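SusD homolog (Bacteroides thetaiotaomicron VPI-5482, PDB 3IHV) probably binds glycans at the outer membrane of the bacterium, as other members of the SusD family do, handing them on for uptake. Local coordinates at residues Leu115-Ala120 / Leu170-Asp175; Ala120-Gly125 / Tyr191-Gly196; Tyr128-Arg133 / Trp392-Tyr397. All coordinates share one frame; numbering follows the deposited sequence.

Contact 1. Residues Leu115-Ala120 / Leu170-Asp175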
loop_
_atom_site.group_PDB
_atom_site.type_symbol
_atom_site.label_atom_id
_atom_site.label_comp_id
_atom_site.label_asym_id
_atom_site.label_seq_id
_atom_site.Cartn_x
_atom_site.Cartn_y
_atom_site.Cartn_z
ATOM N N LEU A 115 -2.754 2.444 25.491
ATOM C CA LEU A 115 -2.449 2.932 24.147
ATOM C C LEU A 115 -1.588 1.909 23.397
ATOM O O LEU A 115 -1.844 1.601 22.232
ATOM C CB LEU A 115 -1.748 4.293 24.199
ATOM C CG LEU A 115 -2.473 5.442 24.874
ATOM C CD1 LEU A 115 -1.782 6.785 24.519
ATOM C CD2 LEU A 115 -3.955 5.463 24.491
ATOM N N TYR A 116 -0.581 1.370 24.075
ATOM C CA TYR A 116 0.304 0.393 23.458
ATOM C C TYR A 116 -0.419 -0.893 23.094
ATOM O O TYR A 116 -0.103 -1.488 22.053
ATOM C CB TYR A 116 1.549 0.094 24.330
ATOM C CG TYR A 116 2.392 1.275 24.736
ATOM C CD1 TYR A 116 2.327 2.493 24.076
ATOM C CD2 TYR A 116 3.289 1.153 25.772
ATOM C CE1 TYR A 116 3.107 3.549 24.498
ATOM C CE2 TYR A 116 4.092 2.179 26.149
ATOM C CZ TYR A 116 3.999 3.371 25.511
ATOM O OH TYR A 116 4.807 4.399 25.956
ATOM N N ILE A 117 -1.393 -1.312 23.925
ATOM C CA ILE A 117 -2.245 -2.450 23.636
ATOM C C ILE A 117 -3.005 -2.160 22.363
ATOM O O ILE A 117 -3.089 -3.011 21.469
ATOM C CB ILE A 117 -3.214 -2.771 24.818
ATOM C CG1 ILE A 117 -2.421 -3.385 25.989
ATOM C CG2 ILE A 117 -4.361 -3.716 24.362
ATOM C CD1 ILE A 117 -3.157 -3.358 27.363
ATOM N N ALA A 118 -3.546 -0.944 22.262
ATOM C CA ALA A 118 -4.294 -0.549 21.085
ATOM C C ALA A 118 -3.422 -0.575 19.822
ATOM O O ALA A 118 -3.878 -0.990 18.749
ATOM C CB ALA A 118 -4.902 0.884 21.311
ATOM N N GLU A 119 -2.199 -0.062 19.922
ATOM C CA GLU A 119 -1.234 -0.061 18.803
ATOM C C GLU A 119 -0.893 -1.464 18.361
ATOM O O GLU A 119 -0.877 -1.749 17.167
ATOM C CB GLU A 119 0.048 0.695 19.154
ATOM C CG GLU A 119 -0.168 2.177 19.379
ATOM C CD GLU A 119 1.125 2.879 19.702
ATOM O OE1 GLU A 119 2.057 2.771 18.864
ATOM O OE2 GLU A 119 1.232 3.528 20.778
ATOM N N ALA A 120 -0.676 -2.357 19.306
ATOM C CA ALA A 120 -0.348 -3.745 18.960
ATOM C C ALA A 120 -1.512 -4.437 18.308
ATOM O O ALA A 120 -1.321 -5.239 17.374
ATOM C CB ALA A 120 0.139 -4.528 20.227
ATOM N N LEU A 170 -9.321 -3.696 15.507
ATOM C CA LEU A 170 -9.370 -2.296 15.102
ATOM C C LEU A 170 -10.394 -1.506 15.920
ATOM O O LEU A 170 -10.165 -0.321 16.227
ATOM C CB LEU A 170 -9.624 -2.159 13.592
ATOM C CG LEU A 170 -8.474 -2.720 12.771
ATOM C CD1 LEU A 170 -8.835 -2.767 11.269
ATOM C CD2 LEU A 170 -7.221 -1.899 12.983
ATOM N N LEU A 171 -11.527 -2.127 16.260
ATOM C CA LEU A 171 -12.526 -1.443 17.089
ATOM C C LEU A 171 -11.937 -1.050 18.445
ATOM O O LEU A 171 -12.200 0.069 18.928
ATOM C CB LEU A 171 -13.830 -2.248 17.269
ATOM C CG LEU A 171 -14.766 -2.308 16.076
ATOM C CD1 LEU A 171 -15.937 -3.315 16.370
ATOM C CD2 LEU A 171 -15.316 -0.907 15.758
ATOM N N TYR A 172 -11.156 -1.938 19.067
ATOM C CA TYR A 172 -10.483 -1.573 20.305
ATOM C C TYR A 172 -9.531 -0.372 20.084
ATOM O O TYR A 172 -9.537 0.560 20.867
ATOM C CB TYR A 172 -9.682 -2.753 20.860
ATOM C CG TYR A 172 -8.988 -2.472 22.170
ATOM C CD1 TYR A 172 -7.742 -1.861 22.207
ATOM C CD2 TYR A 172 -9.562 -2.862 23.380
ATOM C CE1 TYR A 172 -7.079 -1.630 23.419
ATOM C CE2 TYR A 172 -8.909 -2.622 24.601
ATOM C CZ TYR A 172 -7.670 -2.023 24.603
ATOM O OH TYR A 172 -7.045 -1.789 25.782
ATOM N N ALA A 173 -8.752 -0.380 19.000
ATOM C CA ALA A 173 -7.804 0.725 18.716
ATOM C C ALA A 173 -8.569 2.035 18.457
ATOM O O ALA A 173 -8.147 3.088 18.926
ATOM C CB ALA A 173 -6.849 0.353 17.558
ATOM N N CYS A 174 -9.710 1.959 17.775
ATOM C CA CYS A 174 -10.555 3.132 17.579
ATOM C C CYS A 174 -11.036 3.692 18.918
ATOM O O CYS A 174 -11.113 4.908 19.091
ATOM C CB CYS A 174 -11.793 2.820 16.732
ATOM S SG CYS A 174 -11.408 2.455 14.978
ATOM N N ASP A 175 -11.387 2.810 19.844
ATOM C CA ASP A 175 -11.926 3.235 21.142
ATOM C C ASP A 175 -10.841 3.843 22.021
ATOM O O ASP A 175 -11.065 4.851 22.705
ATOM C CB ASP A 175 -12.520 2.043 21.917
ATOM C CG ASP A 175 -13.812 1.495 21.319
ATOM O OD1 ASP A 175 -14.427 2.176 20.493
ATOM O OD2 ASP A 175 -14.204 0.371 21.703
#
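Tyr172 sets its CG anti to the backbone N (chi1 -178°), which sends the ring across to Ile117 and Ala118. Ile117 answers with CG2: with chi1 at -72°, CG1 lies beside the backbone N and CG2 is anti to it. The contact is a roughly antiparallel helix pair in the helical SusD fold, whose family belongs to the TPR clan. Helix 107-135 and helix 159-176 supply the two segments. Their local axes approach to 8.4 Å and make an angle of 144° between chain directions.

Small residues allow the close approach. Ala118 and Ala173 sit where the backbones are nearest, with 4.4 Å from Ala118 CA to Ala173 CA. Their methyl groups also pack, CB of Ala118 to CB of Ala173 at 4.3 Å. The Tyr172 ring lies beside this alanine pair. It turns its edge to the backbone of helix 107-135, and Ala118 CA lies in the ring plane. Ala118 N is also at that edge, 3.8 Å from Tyr172 CE1. Ile117 meets the ring obliquely near CE1 and the hydroxyl. Its CG2 lies 3.6 Å from Tyr172 CE1.

No hydrogen bond joins the two segments, so the fit rests on apolar packing. The pair is partly buried. Ile117 and Tyr172 keep some exposure, while the two alanines are buried. Ile117 also packs on Leu95 and Ile98 of helix 75-101, and Ala173 on Ala198 of helix 195-210, so the pair is flanked by further helices. Where the two alanines meet, the methyl of Ala173 also touches a backbone carbonyl, with its CB 3.5 Å from Ala118 O.

Contact 2. Residues Ala120-Gly125 / Tyr191-Gly196. With EDO (1,2-ethanediol), chain N.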
loop_
_atom_site.group_PDB
_atom_site.type_symbol
_atom_site.label_atom_id
_atom_site.label_comp_id
_atom_site.label_asym_id
_atom_site.label_seq_id
_atom_site.Cartn_x
_atom_site.Cartn_y
_atom_site.Cartn_z
ATOM N N ALA A 120 -0.676 -2.357 19.306
ATOM C CA ALA A 120 -0.348 -3.745 18.960
ATOM C C ALA A 120 -1.512 -4.437 18.308
ATOM O O ALA A 120 -1.321 -5.239 17.374
ATOM C CB ALA A 120 0.139 -4.528 20.227
ATOM N N ARG A 121 -2.715 -4.190 18.809
ATOM C CA ARG A 121 -3.909 -4.778 18.244
ATOM C C ARG A 121 -4.159 -4.217 16.843
ATOM O O ARG A 121 -4.611 -4.971 15.972
ATOM C CB ARG A 121 -5.140 -4.569 19.148
ATOM C CG ARG A 121 -5.078 -5.337 20.448
ATOM C CD ARG A 121 -6.419 -5.388 21.192
ATOM N NE ARG A 121 -7.405 -6.209 20.484
ATOM C CZ ARG A 121 -8.618 -6.522 20.951
ATOM N NH1 ARG A 121 -9.036 -6.077 22.125
ATOM N NH2 ARG A 121 -9.426 -7.273 20.230
ATOM N N ALA A 122 -3.908 -2.919 16.636
ATOM C CA ALA A 122 -4.066 -2.319 15.307
ATOM C C ALA A 122 -3.089 -2.973 14.322
ATOM O O ALA A 122 -3.464 -3.304 13.204
ATOM C CB ALA A 122 -3.882 -0.787 15.348
ATOM N N LEU A 123 -1.851 -3.179 14.749
ATOM C CA LEU A 123 -0.842 -3.835 13.915
ATOM C C LEU A 123 -1.289 -5.260 13.599
ATOM O O LEU A 123 -1.218 -5.703 12.446
ATOM C CB LEU A 123 0.496 -3.821 14.611
ATOM C CG LEU A 123 1.281 -2.489 14.538
ATOM C CD1 LEU A 123 2.346 -2.436 15.618
ATOM C CD2 LEU A 123 1.852 -2.225 13.126
ATOM N N ARG A 124 -1.738 -5.984 14.619
ATOM C CA ARG A 124 -2.218 -7.348 14.413
ATOM C C ARG A 124 -3.388 -7.400 13.398
ATOM O O ARG A 124 -3.421 -8.238 12.481
ATOM C CB ARG A 124 -2.592 -7.983 15.742
ATOM C CG ARG A 124 -2.984 -9.448 15.600
ATOM C CD ARG A 124 -3.116 -10.154 16.948
ATOM N NE ARG A 124 -4.231 -9.627 17.713
ATOM C CZ ARG A 124 -4.523 -9.966 18.956
ATOM N NH1 ARG A 124 -3.766 -10.830 19.620
ATOM N NH2 ARG A 124 -5.576 -9.442 19.558
ATOM N N GLY A 125 -4.288 -6.432 13.497
ATOM C CA GLY A 125 -5.400 -6.304 12.535
ATOM C C GLY A 125 -4.883 -6.047 11.120
ATOM O O GLY A 125 -5.366 -6.648 10.152
ATOM N N TYR A 191 4.562 8.113 12.946
ATOM C CA TYR A 191 4.557 6.805 12.269
ATOM C C TYR A 191 4.029 5.677 13.134
ATOM O O TYR A 191 4.321 4.505 12.882
ATOM C CB TYR A 191 5.954 6.442 11.738
ATOM C CG TYR A 191 6.606 7.515 10.885
ATOM C CD1 TYR A 191 6.209 7.740 9.585
ATOM C CD2 TYR A 191 7.658 8.298 11.394
ATOM C CE1 TYR A 191 6.820 8.721 8.794
ATOM C CE2 TYR A 191 8.250 9.273 10.621
ATOM C CZ TYR A 191 7.829 9.479 9.331
ATOM O OH TYR A 191 8.412 10.447 8.557
ATOM N N ARG A 192 3.284 6.035 14.186
ATOM C CA ARG A 192 2.636 5.079 15.031
ATOM C C ARG A 192 1.116 5.249 14.897
ATOM O O ARG A 192 0.598 6.315 14.485
ATOM C CB ARG A 192 3.080 5.248 16.473
ATOM C CG ARG A 192 4.510 4.776 16.644
ATOM C CD ARG A 192 5.097 5.107 17.887
ATOM N NE ARG A 192 4.369 4.572 19.016
ATOM C CZ ARG A 192 4.707 4.838 20.264
ATOM N NH1 ARG A 192 5.790 5.566 20.524
ATOM N NH2 ARG A 192 3.964 4.373 21.263
ATOM N N PHE A 193 0.406 4.180 15.181
ATOM C CA PHE A 193 -1.040 4.210 15.145
ATOM C C PHE A 193 -1.651 5.212 16.142
ATOM O O PHE A 193 -1.304 5.245 17.334
ATOM C CB PHE A 193 -1.641 2.828 15.468
ATOM C CG PHE A 193 -1.878 1.974 14.250
ATOM C CD1 PHE A 193 -3.000 2.188 13.467
ATOM C CD2 PHE A 193 -1.002 0.969 13.897
ATOM C CE1 PHE A 193 -3.245 1.431 12.332
ATOM C CE2 PHE A 193 -1.247 0.198 12.748
ATOM C CZ PHE A 193 -2.373 0.427 11.983
ATOM N N SER A 194 -2.615 5.953 15.626
ATOM C CA SER A 194 -3.472 6.854 16.372
ATOM C C SER A 194 -4.887 6.589 15.864
ATOM O O SER A 194 -5.065 5.843 14.907
ATOM C CB SER A 194 -3.087 8.297 16.196
ATOM O OG SER A 194 -1.863 8.560 16.892
ATOM N N LYS A 195 -5.872 7.242 16.463
ATOM C CA LYS A 195 -7.272 6.942 16.164
ATOM C C LYS A 195 -7.650 7.087 14.704
ATOM O O LYS A 195 -8.428 6.276 14.173
ATOM C CB LYS A 195 -8.234 7.786 17.021
ATOM C CG LYS A 195 -9.607 7.137 17.078
ATOM C CD LYS A 195 -10.711 8.027 17.622
ATOM C CE LYS A 195 -10.498 8.512 19.015
ATOM N NZ LYS A 195 -10.533 7.432 20.072
ATOM N N GLY A 196 -7.113 8.107 14.050
ATOM C CA GLY A 196 -7.423 8.334 12.627
ATOM C C GLY A 196 -7.039 7.170 11.759
ATOM O O GLY A 196 -7.807 6.758 10.901
HETATM C C1 EDO N . 2.229 2.022 11.293
HETATM O O1 EDO N . 1.961 3.275 11.957
HETATM C C2 EDO N . 3.275 2.208 10.183
HETATM O O2 EDO N . 4.483 2.859 10.604
#
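This is a buried CH-pi contact between a helix and the loop that leads into another helix. It lies in the N-terminal helical region of the SusD fold, a family of the TPR clan. Helix 107-135 supplies Ala122 and Leu123. The loop before helix 195-210 supplies Phe193.

The methyl of Ala122 sits over one face of the Phe193 ring. Its CB is 3.5 Å from the ring centroid and only 7° off the ring normal. The methyl is therefore almost centred, and its distances to the six ring carbons are nearly equal. Leu123 comes to the same ring from another direction. Its CG is anti to the carbonyl carbon (chi1 -79°), which brings CG and CD2 to the ring. CD2 lies in the ring plane at the edge, 4.0 Å from Phe193 CE2. One ring thus has a methyl on a face and a methyl at its rim.

Two polar bonds hold the Phe193 backbone: its N bonds to Tyr28 OH and its O to Arg186 NH1. Leu123 packs further on Val27 and Tyr28 of helix 17-29, and Ala122 on Ala173 of helix 159-176.

A molecule of 1,2-ethanediol, probably from the crystallisation liquor, lies beside the loop. Its C1 approaches the Phe193 ring obliquely. Its O1 gives a hydrogen bond of 2.8 Å to the backbone O of Tyr191.

Contact 3. Residues Tyr128-Arg133 / Trp392-Tyr397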
loop_
_atom_site.group_PDB
_atom_site.type_symbol
_atom_site.label_atom_id
_atom_site.label_comp_id
_atom_site.label_asym_id
_atom_site.label_seq_id
_atom_site.Cartn_x
_atom_site.Cartn_y
_atom_site.Cartn_z
ATOM N N TYR A 128 -3.271 -9.345 9.823
ATOM C CA TYR A 128 -4.344 -10.266 9.413
ATOM C C TYR A 128 -5.091 -9.785 8.196
ATOM O O TYR A 128 -5.564 -10.610 7.406
ATOM C CB TYR A 128 -5.328 -10.606 10.520
ATOM C CG TYR A 128 -4.842 -11.703 11.426
ATOM C CD1 TYR A 128 -4.808 -13.007 11.007
ATOM C CD2 TYR A 128 -4.406 -11.416 12.710
ATOM C CE1 TYR A 128 -4.351 -14.017 11.829
ATOM C CE2 TYR A 128 -3.955 -12.417 13.536
ATOM C CZ TYR A 128 -3.940 -13.699 13.098
ATOM O OH TYR A 128 -3.481 -14.673 13.946
ATOM N N PHE A 129 -5.224 -8.463 8.029
ATOM C CA PHE A 129 -5.894 -7.939 6.849
ATOM C C PHE A 129 -5.111 -8.318 5.610
ATOM O O PHE A 129 -5.695 -8.743 4.625
ATOM C CB PHE A 129 -6.039 -6.407 6.951
ATOM C CG PHE A 129 -6.755 -5.768 5.767
ATOM C CD1 PHE A 129 -7.912 -6.321 5.250
ATOM C CD2 PHE A 129 -6.320 -4.592 5.237
ATOM C CE1 PHE A 129 -8.580 -5.755 4.197
ATOM C CE2 PHE A 129 -7.016 -4.003 4.166
ATOM C CZ PHE A 129 -8.157 -4.588 3.679
ATOM N N GLU A 130 -3.794 -8.086 5.631
ATOM C CA GLU A 130 -2.950 -8.481 4.508
ATOM C C GLU A 130 -3.076 -9.975 4.236
ATOM O O GLU A 130 -3.199 -10.383 3.076
ATOM C CB GLU A 130 -1.469 -8.118 4.696
ATOM C CG GLU A 130 -1.178 -6.628 4.711
ATOM C CD GLU A 130 -1.160 -5.965 3.323
ATOM O OE1 GLU A 130 -1.847 -6.452 2.402
ATOM O OE2 GLU A 130 -0.467 -4.925 3.159
ATOM N N LEU A 131 -3.030 -10.780 5.286
ATOM C CA LEU A 131 -3.134 -12.236 5.111
ATOM C C LEU A 131 -4.457 -12.608 4.479
ATOM O O LEU A 131 -4.509 -13.346 3.488
ATOM C CB LEU A 131 -3.003 -13.007 6.435
ATOM C CG LEU A 131 -1.611 -13.214 7.015
ATOM C CD1 LEU A 131 -1.680 -13.779 8.446
ATOM C CD2 LEU A 131 -0.802 -14.152 6.066
ATOM N N VAL A 132 -5.538 -12.113 5.038
ATOM C CA VAL A 132 -6.816 -12.533 4.527
ATOM C C VAL A 132 -7.103 -12.034 3.095
ATOM O O VAL A 132 -7.660 -12.782 2.281
ATOM C CB VAL A 132 -7.992 -12.173 5.484
ATOM C CG1 VAL A 132 -8.374 -10.651 5.411
ATOM C CG2 VAL A 132 -9.200 -13.046 5.189
ATOM N N ARG A 133 -6.719 -10.799 2.770
ATOM C CA ARG A 133 -7.043 -10.300 1.452
ATOM C C ARG A 133 -6.124 -10.916 0.395
ATOM O O ARG A 133 -6.549 -11.098 -0.755
ATOM C CB ARG A 133 -7.039 -8.754 1.371
ATOM C CG ARG A 133 -5.666 -8.097 1.390
ATOM C CD ARG A 133 -5.848 -6.608 1.555
ATOM N NE ARG A 133 -4.597 -5.889 1.523
ATOM C CZ ARG A 133 -4.465 -4.640 1.119
ATOM N NH1 ARG A 133 -5.488 -3.980 0.627
ATOM N NH2 ARG A 133 -3.288 -4.068 1.152
ATOM N N TRP A 392 7.013 4.891 3.101
ATOM C CA TRP A 392 5.908 4.243 2.378
ATOM C C TRP A 392 4.525 4.546 2.936
ATOM O O TRP A 392 4.185 4.145 4.060
ATOM C CB TRP A 392 6.091 2.712 2.314
ATOM C CG TRP A 392 5.061 2.105 1.428
ATOM C CD1 TRP A 392 4.009 1.320 1.791
ATOM C CD2 TRP A 392 4.998 2.232 0.013
ATOM N NE1 TRP A 392 3.262 0.986 0.687
ATOM C CE2 TRP A 392 3.837 1.529 -0.425
ATOM C CE3 TRP A 392 5.753 2.943 -0.920
ATOM C CZ2 TRP A 392 3.464 1.461 -1.759
ATOM C CZ3 TRP A 392 5.400 2.869 -2.250
ATOM C CH2 TRP A 392 4.258 2.133 -2.664
ATOM N N TYR A 393 3.716 5.243 2.154
ATOM C CA TYR A 393 2.342 5.496 2.554
ATOM C C TYR A 393 1.481 4.244 2.325
ATOM O O TYR A 393 1.229 3.836 1.174
ATOM C CB TYR A 393 1.663 6.605 1.763
ATOM C CG TYR A 393 2.170 8.014 2.000
ATOM C CD1 TYR A 393 2.011 8.636 3.249
ATOM C CD2 TYR A 393 2.728 8.736 0.965
ATOM C CE1 TYR A 393 2.427 9.935 3.460
ATOM C CE2 TYR A 393 3.165 10.054 1.156
ATOM C CZ TYR A 393 2.997 10.645 2.406
ATOM O OH TYR A 393 3.416 11.935 2.588
ATOM N N PHE A 394 1.035 3.623 3.409
ATOM C CA PHE A 394 0.079 2.534 3.300
ATOM C C PHE A 394 -1.375 3.068 3.269
ATOM O O PHE A 394 -2.270 2.490 2.605
ATOM C CB PHE A 394 0.289 1.538 4.456
ATOM C CG PHE A 394 -0.680 0.368 4.451
ATOM C CD1 PHE A 394 -0.569 -0.638 3.507
ATOM C CD2 PHE A 394 -1.627 0.244 5.449
ATOM C CE1 PHE A 394 -1.446 -1.724 3.514
ATOM C CE2 PHE A 394 -2.505 -0.831 5.478
ATOM C CZ PHE A 394 -2.409 -1.830 4.513
ATOM N N LEU A 395 -1.650 4.130 4.040
ATOM C CA LEU A 395 -2.986 4.714 4.109
ATOM C C LEU A 395 -2.929 6.224 4.342
ATOM O O LEU A 395 -2.335 6.695 5.347
ATOM C CB LEU A 395 -3.818 4.090 5.252
ATOM C CG LEU A 395 -5.316 4.469 5.240
ATOM C CD1 LEU A 395 -5.978 3.968 3.960
ATOM C CD2 LEU A 395 -6.018 3.949 6.509
ATOM N N ARG A 396 -3.500 6.979 3.406
ATOM C CA ARG A 396 -3.608 8.426 3.466
ATOM C C ARG A 396 -5.081 8.812 3.636
ATOM O O ARG A 396 -5.967 8.108 3.185
ATOM C CB ARG A 396 -3.120 9.077 2.154
ATOM C CG ARG A 396 -1.671 8.833 1.886
ATOM C CD ARG A 396 -1.084 9.749 0.841
ATOM N NE ARG A 396 -1.392 9.409 -0.537
ATOM C CZ ARG A 396 -2.282 10.035 -1.326
ATOM N NH1 ARG A 396 -3.052 11.041 -0.887
ATOM N NH2 ARG A 396 -2.369 9.672 -2.592
ATOM N N TYR A 397 -5.355 9.961 4.214
ATOM C CA TYR A 397 -6.750 10.387 4.355
ATOM C C TYR A 397 -7.488 10.494 3.031
ATOM O O TYR A 397 -8.702 10.266 2.995
ATOM C CB TYR A 397 -6.759 11.716 5.073
ATOM C CG TYR A 397 -8.075 12.291 5.479
ATOM C CD1 TYR A 397 -8.793 11.762 6.534
ATOM C CD2 TYR A 397 -8.565 13.432 4.871
ATOM C CE1 TYR A 397 -9.977 12.325 6.951
ATOM C CE2 TYR A 397 -9.742 14.005 5.284
ATOM C CZ TYR A 397 -10.446 13.446 6.345
ATOM O OH TYR A 397 -11.600 14.035 6.764
#
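Phe394 points the CE1 and CZ end of its ring at a charged pair on helix 107-135, Glu130 and Arg133. Its CG is anti to the backbone N (chi1 179°), which carries the ring out from strand 392-396 toward the helix. Glu130 OE2 comes obliquely to the ring, 3.4 Å from Phe394 CE1. Arg133 NH2 lies at the ring edge, near its plane, 3.8 Å from the same CE1. The guanidinium and ring planes are 77° apart.

The two charges hold each other. Arg133 NE and NH2 both bond to Glu130 OE1, at 2.9 Å from NE and 3.1 Å from NH2. Both reach it from one face of the carboxylate, while OE1 lies in the guanidinium plane. Arg134 NE also bridges to OE1, and Tyr37 OH is hydrogen-bonded to OE2. The Phe394 ring meets Tyr37 too.

Strand 392-396 has a classic beta bulge here, with Phe394 and Leu395 opposite the single residue Ile261. Arg133 and Arg134 probably compensate much of the negative charge of Glu130, so the Phe394 ring can lie against the carboxylate in a buried site, with CE1 meeting OE2.

All three contacts use helix 107-135, at successive positions along it. Contact 1 is the most peripheral and only partly buried: its centre is about 21 Å from the centre of the chain. Contact 2 is buried. Contact 3 is buried too and lies nearest the centre, its own centre about 6 Å from that of the chain. Contacts 1 and 2 share Ala120 and touch directly: Glu119 of contact 1 forms a salt bridge with Arg192 of contact 2. Contact 3 has no side-chain touch with either. Contacts 1 and 2 are apolar and join elements of the N-terminal helical region. Contact 3 sets an aromatic ring against a salt bridge and joins the helix to a strand much later in the chain.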